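Local coordinates for protein putative secreted glycosylhydrolase (Parabacteroides distasonis ATCC 8503, PDB 3IMM) that is probably a secreted hydrolase of the 3-keto-disaccharide hydrolase family that may act on sugar substrates, at residues L53-D58 with N123-K128; A85-E90 with K114-P119; P9-N14 with R194-R199; G106-V111 with K142-D147. All blocks are in the same frame, centred on the assembly; numbering follows the deposited sequence.

Contact 1 (L53-D58 with N123-K128)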
loop_
_atom_site.group_PDB
_atom_site.type_symbol
_atom_site.label_atom_id
_atom_site.label_comp_id
_atom_site.label_asym_id
_atom_site.label_seq_id
_atom_site.Cartn_x
_atom_site.Cartn_y
_atom_site.Cartn_z
ATOM N N LEU A 53 -5.387 8.579 -0.489
ATOM C CA LEU A 53 -6.030 8.075 0.708
ATOM C C LEU A 53 -5.464 8.759 1.936
ATOM O O LEU A 53 -4.305 9.161 1.956
ATOM C CB LEU A 53 -5.822 6.574 0.829
ATOM C CG LEU A 53 -4.391 6.017 0.975
ATOM C CD1 LEU A 53 -4.392 4.765 1.822
ATOM C CD2 LEU A 53 -3.719 5.743 -0.380
ATOM N N ASP A 54 -6.300 8.890 2.953
ATOM C CA ASP A 54 -5.879 9.338 4.259
ATOM C C ASP A 54 -5.725 8.067 5.034
ATOM O O ASP A 54 -6.459 7.102 4.770
ATOM C CB ASP A 54 -6.946 10.216 4.932
ATOM C CG ASP A 54 -7.301 11.481 4.123
ATOM O OD1 ASP A 54 -6.548 11.848 3.203
ATOM O OD2 ASP A 54 -8.359 12.112 4.407
ATOM N N PHE A 55 -4.770 8.042 5.971
ATOM C CA PHE A 55 -4.706 6.985 6.949
ATOM C C PHE A 55 -4.221 7.507 8.297
ATOM O O PHE A 55 -3.505 8.529 8.366
ATOM C CB PHE A 55 -3.831 5.845 6.450
ATOM C CG PHE A 55 -2.393 6.183 6.343
ATOM C CD1 PHE A 55 -1.525 5.960 7.432
ATOM C CD2 PHE A 55 -1.867 6.687 5.157
ATOM C CE1 PHE A 55 -0.171 6.247 7.326
ATOM C CE2 PHE A 55 -0.507 7.002 5.055
ATOM C CZ PHE A 55 0.335 6.792 6.132
ATOM N N LYS A 56 -4.637 6.814 9.363
ATOM C CA LYS A 56 -4.193 7.094 10.747
ATOM C C LYS A 56 -3.612 5.819 11.340
ATOM O O LYS A 56 -4.185 4.748 11.229
ATOM C CB LYS A 56 -5.391 7.563 11.580
ATOM C CG LYS A 56 -5.161 7.848 13.070
ATOM C CD LYS A 56 -6.437 8.473 13.727
ATOM C CE LYS A 56 -7.525 7.445 13.906
ATOM N NZ LYS A 56 -8.667 7.942 14.685
ATOM N N THR A 57 -2.475 5.937 11.990
ATOM C CA THR A 57 -1.851 4.782 12.601
ATOM C C THR A 57 -2.157 4.668 14.075
ATOM O O THR A 57 -2.623 5.610 14.720
ATOM C CB THR A 57 -0.311 4.811 12.425
ATOM O OG1 THR A 57 0.226 5.862 13.223
ATOM C CG2 THR A 57 0.060 5.018 10.956
ATOM N N ASP A 58 -1.920 3.453 14.549
ATOM C CA ASP A 58 -1.772 3.089 15.935
ATOM C C ASP A 58 -0.265 2.861 16.200
ATOM O O ASP A 58 0.551 2.740 15.257
ATOM C CB ASP A 58 -2.454 1.736 16.098
ATOM C CG ASP A 58 -3.251 1.599 17.347
ATOM O OD1 ASP A 58 -3.230 2.519 18.191
ATOM O OD2 ASP A 58 -3.959 0.563 17.446
ATOM N N ASN A 123 -2.834 11.110 8.331
ATOM C CA ASN A 123 -1.873 11.227 7.236
ATOM C C ASN A 123 -2.568 11.253 5.887
ATOM O O ASN A 123 -3.729 10.846 5.748
ATOM C CB ASN A 123 -0.910 10.034 7.213
ATOM C CG ASN A 123 -0.148 9.889 8.484
ATOM O OD1 ASN A 123 0.946 10.430 8.639
ATOM N ND2 ASN A 123 -0.738 9.189 9.428
ATOM N N HIS A 124 -1.835 11.727 4.884
ATOM C CA HIS A 124 -2.319 11.671 3.512
ATOM C C HIS A 124 -1.225 11.077 2.628
ATOM O O HIS A 124 -0.041 11.353 2.820
ATOM C CB HIS A 124 -2.766 13.056 3.000
ATOM C CG HIS A 124 -3.249 13.016 1.600
ATOM N ND1 HIS A 124 -2.437 13.322 0.530
ATOM C CD2 HIS A 124 -4.418 12.588 1.079
ATOM C CE1 HIS A 124 -3.115 13.144 -0.587
ATOM N NE2 HIS A 124 -4.320 12.710 -0.284
HETATM N N MSE A 125 -1.637 10.209 1.705
HETATM C CA MSE A 125 -0.726 9.561 0.780
HETATM C C MSE A 125 -1.360 9.561 -0.608
HETATM O O MSE A 125 -2.539 9.272 -0.764
HETATM C CB MSE A 125 -0.416 8.130 1.226
HETATM C CG MSE A 125 0.353 7.317 0.212
HETATM SE SE MSE A 125 0.688 5.496 0.869
HETATM C CE MSE A 125 2.095 5.993 2.005
ATOM N N ARG A 126 -0.552 9.922 -1.586
ATOM C CA ARG A 126 -0.879 9.812 -3.013
ATOM C C ARG A 126 0.100 8.829 -3.693
ATOM O O ARG A 126 1.329 8.922 -3.518
ATOM C CB ARG A 126 -0.804 11.178 -3.683
ATOM C CG ARG A 126 -0.996 11.113 -5.203
ATOM C CD ARG A 126 -1.222 12.462 -5.767
ATOM N NE ARG A 126 -2.483 13.040 -5.289
ATOM C CZ ARG A 126 -2.865 14.305 -5.492
ATOM N NH1 ARG A 126 -2.145 15.138 -6.223
ATOM N NH2 ARG A 126 -3.995 14.729 -4.968
ATOM N N ILE A 127 -0.444 7.872 -4.423
ATOM C CA ILE A 127 0.361 6.866 -5.127
ATOM C C ILE A 127 0.049 7.032 -6.602
ATOM O O ILE A 127 -1.085 6.894 -6.999
ATOM C CB ILE A 127 0.056 5.437 -4.669
ATOM C CG1 ILE A 127 0.146 5.334 -3.147
ATOM C CG2 ILE A 127 1.008 4.443 -5.298
ATOM C CD1 ILE A 127 -0.438 4.019 -2.612
ATOM N N LYS A 128 1.053 7.377 -7.390
ATOM C CA LYS A 128 0.914 7.546 -8.826
ATOM C C LYS A 128 1.497 6.309 -9.483
ATOM O O LYS A 128 2.685 5.991 -9.312
ATOM C CB LYS A 128 1.620 8.820 -9.339
ATOM C CG LYS A 128 1.209 10.109 -8.619
ATOM C CD LYS A 128 1.763 11.393 -9.281
ATOM C CE LYS A 128 0.760 12.051 -10.199
ATOM N NZ LYS A 128 1.319 13.166 -11.001
HETATM O O HOH W 1 -0.959 8.384 12.051
#

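Contact 2 (A85-E90 with K114-P119)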
loop_
_atom_site.group_PDB
_atom_site.type_symbol
_atom_site.label_atom_id
_atom_site.label_comp_id
_atom_site.label_asym_id
_atom_site.label_seq_id
_atom_site.Cartn_x
_atom_site.Cartn_y
_atom_site.Cartn_z
ATOM N N ALA A 85 3.319 2.187 7.717
ATOM C CA ALA A 85 3.893 1.758 8.965
ATOM C C ALA A 85 4.059 2.922 9.910
ATOM O O ALA A 85 4.299 4.052 9.499
ATOM C CB ALA A 85 5.269 1.045 8.737
ATOM N N ASP A 86 3.948 2.610 11.188
ATOM C CA ASP A 86 4.345 3.530 12.255
ATOM C C ASP A 86 5.853 3.576 12.421
ATOM O O ASP A 86 6.415 2.849 13.215
ATOM C CB ASP A 86 3.714 3.112 13.598
ATOM C CG ASP A 86 4.179 3.983 14.747
ATOM O OD1 ASP A 86 4.570 5.148 14.478
ATOM O OD2 ASP A 86 4.155 3.516 15.907
ATOM N N ASP A 87 6.506 4.469 11.691
ATOM C CA ASP A 87 7.954 4.617 11.772
ATOM C C ASP A 87 8.459 5.049 13.173
ATOM O O ASP A 87 9.654 5.048 13.425
ATOM C CB ASP A 87 8.427 5.660 10.733
ATOM C CG ASP A 87 8.343 5.166 9.319
ATOM O OD1 ASP A 87 7.915 4.037 9.109
ATOM O OD2 ASP A 87 8.701 5.907 8.384
ATOM N N HIS A 88 7.574 5.493 14.044
ATOM C CA HIS A 88 8.006 5.991 15.346
ATOM C C HIS A 88 8.090 4.886 16.373
ATOM O O HIS A 88 8.487 5.131 17.475
ATOM C CB HIS A 88 7.062 7.071 15.839
ATOM C CG HIS A 88 6.843 8.159 14.844
ATOM N ND1 HIS A 88 7.670 9.254 14.748
ATOM C CD2 HIS A 88 5.912 8.300 13.872
ATOM C CE1 HIS A 88 7.246 10.033 13.767
ATOM N NE2 HIS A 88 6.185 9.474 13.218
ATOM N N CYS A 89 7.676 3.680 16.013
ATOM C CA CYS A 89 7.852 2.510 16.873
ATOM C C CYS A 89 9.070 1.782 16.350
ATOM O O CYS A 89 9.096 1.449 15.169
ATOM C CB CYS A 89 6.635 1.603 16.739
ATOM S SG CYS A 89 6.691 0.215 17.774
ATOM N N GLU A 90 10.063 1.553 17.186
ATOM C CA GLU A 90 11.280 0.861 16.744
ATOM C C GLU A 90 11.368 -0.524 17.368
ATOM O O GLU A 90 12.173 -0.728 18.244
ATOM C CB GLU A 90 12.526 1.697 17.112
ATOM N N LYS A 114 10.043 8.774 9.163
ATOM C CA LYS A 114 9.315 9.608 10.084
ATOM C C LYS A 114 8.769 10.854 9.367
ATOM O O LYS A 114 8.599 11.913 9.960
ATOM C CB LYS A 114 10.191 9.931 11.282
ATOM C CG LYS A 114 10.654 8.712 12.051
ATOM C CD LYS A 114 11.403 9.157 13.325
ATOM C CE LYS A 114 11.919 7.963 14.100
ATOM N NZ LYS A 114 12.140 8.328 15.528
ATOM N N VAL A 115 8.441 10.690 8.092
ATOM C CA VAL A 115 7.487 11.594 7.425
ATOM C C VAL A 115 6.041 11.283 7.892
ATOM O O VAL A 115 5.184 12.156 7.939
ATOM C CB VAL A 115 7.641 11.503 5.918
ATOM C CG1 VAL A 115 6.609 12.386 5.190
ATOM C CG2 VAL A 115 9.120 11.879 5.544
ATOM N N VAL A 116 5.773 10.031 8.226
ATOM C CA VAL A 116 4.495 9.642 8.768
ATOM C C VAL A 116 4.371 10.331 10.113
ATOM O O VAL A 116 5.346 10.529 10.827
ATOM C CB VAL A 116 4.363 8.095 8.918
ATOM C CG1 VAL A 116 5.351 7.551 9.938
ATOM C CG2 VAL A 116 2.928 7.691 9.300
ATOM N N LYS A 117 3.152 10.748 10.440
ATOM C CA LYS A 117 2.896 11.398 11.717
ATOM C C LYS A 117 2.809 10.341 12.794
ATOM O O LYS A 117 2.863 9.138 12.514
ATOM C CB LYS A 117 1.639 12.252 11.611
ATOM C CG LYS A 117 1.887 13.438 10.714
ATOM C CD LYS A 117 0.637 14.141 10.392
ATOM C CE LYS A 117 0.903 15.389 9.551
ATOM N NZ LYS A 117 -0.424 15.960 9.095
ATOM N N LYS A 118 2.708 10.789 14.034
ATOM C CA LYS A 118 2.649 9.881 15.185
ATOM C C LYS A 118 1.283 9.221 15.274
ATOM O O LYS A 118 0.339 9.744 14.714
ATOM C CB LYS A 118 2.970 10.654 16.471
ATOM C CG LYS A 118 4.454 11.012 16.550
ATOM C CD LYS A 118 4.834 11.476 17.930
ATOM C CE LYS A 118 6.308 11.864 17.985
ATOM N NZ LYS A 118 6.531 12.891 19.062
ATOM N N PRO A 119 1.183 8.063 15.965
ATOM C CA PRO A 119 -0.064 7.370 16.112
ATOM C C PRO A 119 -1.165 8.335 16.437
ATOM O O PRO A 119 -0.946 9.249 17.209
ATOM C CB PRO A 119 0.207 6.436 17.277
ATOM C CG PRO A 119 1.612 6.049 17.049
ATOM C CD PRO A 119 2.264 7.338 16.669
HETATM O O HOH W 2 2.749 6.379 12.877
HETATM O O HOH W 3 7.665 7.883 7.096
HETATM O O HOH W 4 9.741 9.463 16.301
#

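Contact 3 (P9-N14 with R194-R199)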
loop_
_atom_site.group_PDB
_atom_site.type_symbol
_atom_site.label_atom_id
_atom_site.label_comp_id
_atom_site.label_asym_id
_atom_site.label_seq_id
_atom_site.Cartn_x
_atom_site.Cartn_y
_atom_site.Cartn_z
ATOM N N PRO A 9 -14.595 7.852 -5.513
ATOM C CA PRO A 9 -14.327 6.976 -4.403
ATOM C C PRO A 9 -13.903 5.581 -4.913
ATOM O O PRO A 9 -14.553 5.007 -5.793
ATOM C CB PRO A 9 -15.664 6.938 -3.667
ATOM C CG PRO A 9 -16.650 7.421 -4.611
ATOM C CD PRO A 9 -15.974 8.394 -5.446
ATOM N N LEU A 10 -12.805 5.064 -4.398
ATOM C CA LEU A 10 -12.252 3.826 -4.929
ATOM C C LEU A 10 -13.259 2.681 -4.816
ATOM O O LEU A 10 -13.308 1.817 -5.677
ATOM C CB LEU A 10 -10.961 3.469 -4.171
ATOM C CG LEU A 10 -10.255 2.178 -4.561
ATOM C CD1 LEU A 10 -9.732 2.227 -6.044
ATOM C CD2 LEU A 10 -9.116 1.854 -3.529
ATOM N N PHE A 11 -14.027 2.649 -3.735
ATOM C CA PHE A 11 -14.906 1.526 -3.488
ATOM C C PHE A 11 -16.350 1.942 -3.664
ATOM O O PHE A 11 -17.244 1.216 -3.247
ATOM C CB PHE A 11 -14.685 0.896 -2.088
ATOM C CG PHE A 11 -13.304 0.345 -1.861
ATOM C CD1 PHE A 11 -12.705 -0.519 -2.785
ATOM C CD2 PHE A 11 -12.599 0.671 -0.704
ATOM C CE1 PHE A 11 -11.433 -1.021 -2.569
ATOM C CE2 PHE A 11 -11.343 0.125 -0.458
ATOM C CZ PHE A 11 -10.748 -0.713 -1.396
ATOM N N GLY A 12 -16.575 3.080 -4.316
ATOM C CA GLY A 12 -17.891 3.662 -4.436
ATOM C C GLY A 12 -18.447 4.065 -3.098
ATOM O O GLY A 12 -17.715 4.176 -2.141
ATOM N N LYS A 13 -19.763 4.244 -3.025
ATOM C CA LYS A 13 -20.442 4.502 -1.752
ATOM C C LYS A 13 -20.848 3.193 -1.123
ATOM O O LYS A 13 -21.242 2.247 -1.812
ATOM C CB LYS A 13 -21.682 5.333 -1.974
ATOM C CG LYS A 13 -21.467 6.599 -2.776
ATOM C CD LYS A 13 -22.829 7.134 -3.282
ATOM C CE LYS A 13 -23.285 8.333 -2.493
ATOM N NZ LYS A 13 -22.326 9.486 -2.707
ATOM N N ASN A 14 -20.732 3.140 0.197
ATOM C CA ASN A 14 -21.109 1.958 0.981
ATOM C C ASN A 14 -20.404 0.674 0.529
ATOM O O ASN A 14 -20.973 -0.426 0.605
ATOM C CB ASN A 14 -22.632 1.791 0.947
ATOM C CG ASN A 14 -23.342 3.070 1.285
ATOM O OD1 ASN A 14 -22.942 3.779 2.216
ATOM N ND2 ASN A 14 -24.344 3.418 0.492
ATOM N N ARG A 194 -9.528 6.709 5.159
ATOM C CA ARG A 194 -10.614 7.555 4.691
ATOM C C ARG A 194 -10.268 8.326 3.449
ATOM O O ARG A 194 -9.112 8.388 3.034
ATOM C CB ARG A 194 -11.132 8.512 5.755
ATOM C CG ARG A 194 -10.214 9.553 6.053
ATOM C CD ARG A 194 -10.801 10.658 6.945
ATOM N NE ARG A 194 -9.710 11.612 6.954
ATOM C CZ ARG A 194 -9.369 12.444 7.915
ATOM N NH1 ARG A 194 -10.074 12.540 9.008
ATOM N NH2 ARG A 194 -8.288 13.212 7.734
ATOM N N ASN A 195 -11.299 8.876 2.824
ATOM C CA ASN A 195 -11.134 9.602 1.579
ATOM C C ASN A 195 -10.292 8.812 0.559
ATOM O O ASN A 195 -9.420 9.364 -0.060
ATOM C CB ASN A 195 -10.491 10.979 1.850
ATOM C CG ASN A 195 -11.413 11.901 2.585
ATOM O OD1 ASN A 195 -12.564 12.049 2.191
ATOM N ND2 ASN A 195 -10.913 12.552 3.628
ATOM N N ILE A 196 -10.602 7.534 0.369
ATOM C CA ILE A 196 -9.900 6.695 -0.597
ATOM C C ILE A 196 -10.539 6.920 -1.959
ATOM O O ILE A 196 -11.722 6.583 -2.191
ATOM C CB ILE A 196 -9.938 5.242 -0.232
ATOM C CG1 ILE A 196 -9.623 5.039 1.243
ATOM C CG2 ILE A 196 -8.961 4.434 -1.077
ATOM C CD1 ILE A 196 -10.153 3.742 1.771
ATOM N N LYS A 197 -9.751 7.503 -2.854
ATOM C CA LYS A 197 -10.211 7.923 -4.167
ATOM C C LYS A 197 -9.157 7.741 -5.244
ATOM O O LYS A 197 -7.971 7.602 -4.984
ATOM C CB LYS A 197 -10.695 9.383 -4.134
ATOM C CG LYS A 197 -9.642 10.408 -3.626
ATOM C CD LYS A 197 -10.288 11.747 -3.441
ATOM C CE LYS A 197 -9.289 12.927 -3.494
ATOM N NZ LYS A 197 -10.046 14.216 -3.270
ATOM N N ILE A 198 -9.616 7.713 -6.470
ATOM C CA ILE A 198 -8.769 7.376 -7.587
ATOM C C ILE A 198 -9.170 8.235 -8.802
ATOM O O ILE A 198 -10.323 8.620 -8.954
ATOM C CB ILE A 198 -8.851 5.862 -7.895
ATOM C CG1 ILE A 198 -7.804 5.460 -8.927
ATOM C CG2 ILE A 198 -10.287 5.435 -8.362
ATOM C CD1 ILE A 198 -7.627 3.954 -9.034
ATOM N N ARG A 199 -8.197 8.571 -9.636
ATOM C CA ARG A 199 -8.488 9.072 -10.974
ATOM C C ARG A 199 -7.399 8.677 -11.942
ATOM O O ARG A 199 -6.296 8.328 -11.540
ATOM C CB ARG A 199 -8.677 10.568 -10.969
ATOM C CG ARG A 199 -7.473 11.323 -10.697
ATOM C CD ARG A 199 -7.682 12.829 -10.862
ATOM N NE ARG A 199 -6.477 13.473 -10.339
ATOM C CZ ARG A 199 -6.374 14.761 -10.035
ATOM N NH1 ARG A 199 -7.404 15.576 -10.178
ATOM N NH2 ARG A 199 -5.242 15.213 -9.521
HETATM O O HOH W 5 -14.062 4.268 -1.430
#

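Contact 4 (G106-V111 with K142-D147)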
loop_
_atom_site.group_PDB
_atom_site.type_symbol
_atom_site.label_atom_id
_atom_site.label_comp_id
_atom_site.label_asym_id
_atom_site.label_seq_id
_atom_site.Cartn_x
_atom_site.Cartn_y
_atom_site.Cartn_z
ATOM N N GLY A 106 9.549 -4.631 0.811
ATOM C CA GLY A 106 10.487 -5.675 0.346
ATOM C C GLY A 106 11.398 -5.342 -0.813
ATOM O O GLY A 106 12.270 -6.179 -1.188
ATOM N N HIS A 107 11.273 -4.112 -1.338
ATOM C CA HIS A 107 11.887 -3.737 -2.620
ATOM C C HIS A 107 12.659 -2.416 -2.655
ATOM O O HIS A 107 13.722 -2.326 -3.303
ATOM C CB HIS A 107 10.824 -3.775 -3.728
ATOM C CG HIS A 107 10.328 -5.159 -4.007
ATOM N ND1 HIS A 107 9.330 -5.762 -3.266
ATOM C CD2 HIS A 107 10.740 -6.082 -4.910
ATOM C CE1 HIS A 107 9.137 -6.986 -3.722
ATOM N NE2 HIS A 107 9.985 -7.206 -4.716
ATOM N N LEU A 108 12.127 -1.388 -2.001
ATOM C CA LEU A 108 12.692 -0.052 -2.082
ATOM C C LEU A 108 12.320 0.792 -0.869
ATOM O O LEU A 108 11.141 0.931 -0.536
ATOM C CB LEU A 108 12.207 0.644 -3.378
ATOM C CG LEU A 108 12.752 2.052 -3.635
ATOM C CD1 LEU A 108 14.308 2.014 -3.943
ATOM C CD2 LEU A 108 11.926 2.710 -4.753
ATOM N N GLY A 109 13.339 1.357 -0.220
ATOM C CA GLY A 109 13.155 2.228 0.922
ATOM C C GLY A 109 12.617 3.598 0.544
ATOM O O GLY A 109 12.694 4.016 -0.624
ATOM N N ALA A 110 12.085 4.299 1.546
ATOM C CA ALA A 110 11.707 5.709 1.397
ATOM C C ALA A 110 12.976 6.538 1.557
ATOM O O ALA A 110 13.953 6.070 2.137
ATOM C CB ALA A 110 10.651 6.100 2.413
ATOM N N VAL A 111 12.996 7.753 0.999
ATOM C CA VAL A 111 14.208 8.575 1.075
ATOM C C VAL A 111 14.362 9.199 2.468
ATOM O O VAL A 111 15.490 9.408 2.934
ATOM C CB VAL A 111 14.357 9.638 -0.074
ATOM C CG1 VAL A 111 14.710 8.924 -1.422
ATOM C CG2 VAL A 111 13.154 10.559 -0.213
ATOM N N LYS A 142 7.604 13.838 -1.528
ATOM C CA LYS A 142 7.932 12.762 -2.436
ATOM C C LYS A 142 8.937 11.835 -1.752
ATOM O O LYS A 142 10.129 12.144 -1.689
ATOM C CB LYS A 142 8.490 13.336 -3.732
ATOM C CG LYS A 142 8.701 12.309 -4.825
ATOM C CD LYS A 142 8.730 12.975 -6.209
ATOM C CE LYS A 142 9.974 13.746 -6.482
ATOM N NZ LYS A 142 11.213 13.047 -6.057
ATOM N N VAL A 143 8.458 10.693 -1.275
ATOM C CA VAL A 143 9.290 9.782 -0.514
ATOM C C VAL A 143 9.865 8.606 -1.315
ATOM O O VAL A 143 10.921 8.121 -0.981
ATOM C CB VAL A 143 8.617 9.278 0.788
ATOM C CG1 VAL A 143 8.423 10.477 1.735
ATOM C CG2 VAL A 143 7.308 8.582 0.529
ATOM N N THR A 144 9.202 8.189 -2.383
ATOM C CA THR A 144 9.566 6.942 -3.052
ATOM C C THR A 144 9.256 7.065 -4.512
ATOM O O THR A 144 8.192 7.556 -4.893
ATOM C CB THR A 144 8.802 5.734 -2.420
ATOM O OG1 THR A 144 9.024 5.760 -1.007
ATOM C CG2 THR A 144 9.236 4.379 -3.014
ATOM N N GLU A 145 10.204 6.620 -5.327
ATOM C CA GLU A 145 10.070 6.617 -6.793
ATOM C C GLU A 145 10.721 5.354 -7.306
ATOM O O GLU A 145 11.945 5.220 -7.275
ATOM C CB GLU A 145 10.780 7.805 -7.432
ATOM C CG GLU A 145 9.879 8.930 -7.740
ATOM C CD GLU A 145 10.564 10.041 -8.461
ATOM O OE1 GLU A 145 11.411 10.699 -7.853
ATOM O OE2 GLU A 145 10.254 10.231 -9.643
HETATM N N MSE A 146 9.900 4.436 -7.784
HETATM C CA MSE A 146 10.368 3.165 -8.261
HETATM C C MSE A 146 10.202 3.118 -9.758
HETATM O O MSE A 146 9.121 3.382 -10.274
HETATM C CB MSE A 146 9.508 2.039 -7.684
HETATM C CG MSE A 146 9.811 0.692 -8.336
HETATM SE SE MSE A 146 9.076 -0.818 -7.365
HETATM C CE MSE A 146 10.427 -1.160 -6.142
ATOM N N ASP A 147 11.252 2.702 -10.444
ATOM C CA ASP A 147 11.130 2.172 -11.826
ATOM C C ASP A 147 11.310 0.654 -11.786
ATOM O O ASP A 147 12.415 0.167 -11.748
ATOM C CB ASP A 147 12.172 2.815 -12.756
ATOM C CG ASP A 147 12.074 2.317 -14.218
ATOM O OD1 ASP A 147 11.430 1.283 -14.526
ATOM O OD2 ASP A 147 12.730 2.950 -15.055
#

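Contact 1 (L53-D58 with N123-K128)
The carbonyl oxygen of Phe-55 is gripped twice by Asn-123: the backbone N donates to O of Phe-55 at 2.7 Å, and ND2 of the Asn-123 side chain reaches the same oxygen at 3.0 Å. The bond from ND2 meets the oxygen from above the carbonyl plane of Phe-55, while the oxygen lies almost in the plane of the amide that donates to it. A water accepts from both ND2 of Asn-123 and N of Thr-57, and OD1 of Asn-123 takes the backbone N of Lys-117, so the amide's rotation is fixed at both ends. CB of Asn-123 sits over the centre of the Phe-55 ring, 3.7 Å from its centroid, a CH-pi contact in which ring and amide planes are only 16° apart. The ring gets there with CG between its own backbone N and carbonyl carbon (chi1 68°), and CB of Met-125, a selenomethionine, meets its edge at CE2, 4.0 Å away. Cut back to an alanine here, the side chain would probably no longer cover CB of Asn-123, and a gap would open beside CB of Met-125. These pairs join two neighbouring antiparallel strands, 49-57 and 122-130, in the six-stranded sheet of a concanavalin-like beta sandwich; Ile-82 and Ile-84 of the facing sheet pack against this side. Leu-53 and Met-125 form a hydrogen-bonded pair, with N of Met-125 2.9 Å from O of Leu-53. On the other side of the sheet, OD1 of Asp-54 meets the edge of the His-124 ring at CD2, 3.1 Å away, while OD2 is held by Arg-194 and Asn-195.

Contact 2 (A85-E90 with K114-P119)
One face of the His-88 imidazole carries CG of Lys-118, centred 3.9 Å from the ring centroid and almost exactly on the ring normal, a CH-pi contact. At the edge, NE2 of His-88 donates to O of Val-116 at 2.7 Å; this acceptor lies near the ring plane, although the donor stands above the carbonyl plane of Val-116. ND1 of His-88 is joined through a water to NZ of Lys-114, whose extended chain runs obliquely past the ring with CB 3.9 Å from CE1 of His-88. The histidine belongs to a type I beta turn from Asp-86 to Cys-89, which follows strand 80-85; Asp-86 adds an Asx turn, its OD1 accepting from N of His-88 at 3.1 Å. The turn thus docks on residues 114-119 of the same long connection, just before strand 122-130 of the other sheet. A phenylalanine in place of His-88 would probably leave the carbonyl of Val-116 without this donor and the Lys-114 water without its ring partner. Deeper in, CB of Asp-87 lies 3.7 Å from CG1 of Val-116. OD2 of Asp-87 takes N of Lys-114 on its anti lone pair, a long bond of 3.3 Å, and through a second water reaches N of Val-116, while OD1 accepts from Cys-101. The Asp-86 carboxylate meets CG of Pro-119 at 3.8 Å from OD2, the oxygen that also holds N of Gly-60.

Contact 3 (P9-N14 with R194-R199)
From CB outwards, the Leu-10 side chain runs along the flank of strand 191-200. CB lies 3.8 Å from CG2 of Ile-196, and beyond CG the two methyls part. CD2 presses on the same CG2 of Ile-196 at 3.6 Å, while CD1 turns to Ile-198, meeting its CG2 and its CD1, each at 4.0 Å. With CG anti to the backbone N (chi1 178°), the fork of the leucine spans the two isoleucines and crosses both obliquely. CD2 also rests on one face of the neighbouring Phe-11 ring, offset toward its rim, and CE2 of that ring approaches CD1 of Ile-196 more distantly, at 4.4 Å. The backbone fixes the leucine at its root: N of Leu-10 donates to O of Ile-196 at 2.9 Å in a nearly straight bond (171° at the hydrogen), though the donor stands above the carbonyl plane. CA of Pro-9 makes a CA-H...O contact with the same oxygen, and a water accepting from N of Phe-11 returns a weak bond to it. Pro-9 faces Lys-197 as an antiparallel non-hydrogen-bonded pair and also starts the type I beta turn, closing at Gly-12, that takes the chain off the sheet edge. Leu-10 is thereby carried into the sandwich, between Leu-51 of strand 49-57 in its own sheet and Thr-42 and Ile-180 on strands 40-42 and 179-182 of the facing one.

Contact 4 (G106-V111 with K142-D147)
Residues 107-111 run roughly antiparallel to residues 142-146 of strand 141-147, their end-to-end directions 153° apart, joined by a backbone bond from N of Val-111 to O of Val-143 at 2.9 Å, with the donor in the carbonyl plane. The strand forms one edge of the six-stranded sheet in this beta sandwich, and a classic beta bulge sets Val-143 and Thr-144 both opposite Val-136 of strand 133-138. Leu-108 slides past Thr-144 in the opposite direction: its CD2 lies 3.6 Å from CG2 of Thr-144 and equally close to the carbonyl oxygen of Glu-145. The selenomethionine Met-146 is bent by its rotation about CG-SE (chi3 -87°), bringing CE to 3.6 Å from CB of His-107 and 3.8 Å from CB of Leu-108. The His-107 ring itself stacks on Phe-171, and its ND1 bonds to O of Tyr-105. Toward the other end, CB of Ala-110 packs against CB of Val-143 at 4.1 Å. On the strand, NZ of Lys-142 forms a salt bridge with OE1 of Glu-145, approaching from above the carboxylate plane. OG1 of Thr-144 bonds to O of Gly-102 and lies 3.6 Å from CA of Ala-110.

In the fold
From the N terminus, residues 9-14 meet strand 191-200, the last of the chain: contact 3 closes the longest loop, bringing the first edge strand and its turn to 194-199, and the other three contacts lie within it. Contact 1 next joins 53-58 to 123-128 in the middle of the same sheet, and contact 2 falls inside that loop, folding the connection between the two sheets back on itself. Contact 4 starts within this connection but ends on strand 141-147, so it crosses both contacts 1 and 2. Contacts 1 and 2 also touch where OG1 of Thr-57 packs on CA of Pro-119, contacts 1 and 3 through Leu-53 and Ile-196, and contacts 2 and 4 where Val-115 packs on Val-143.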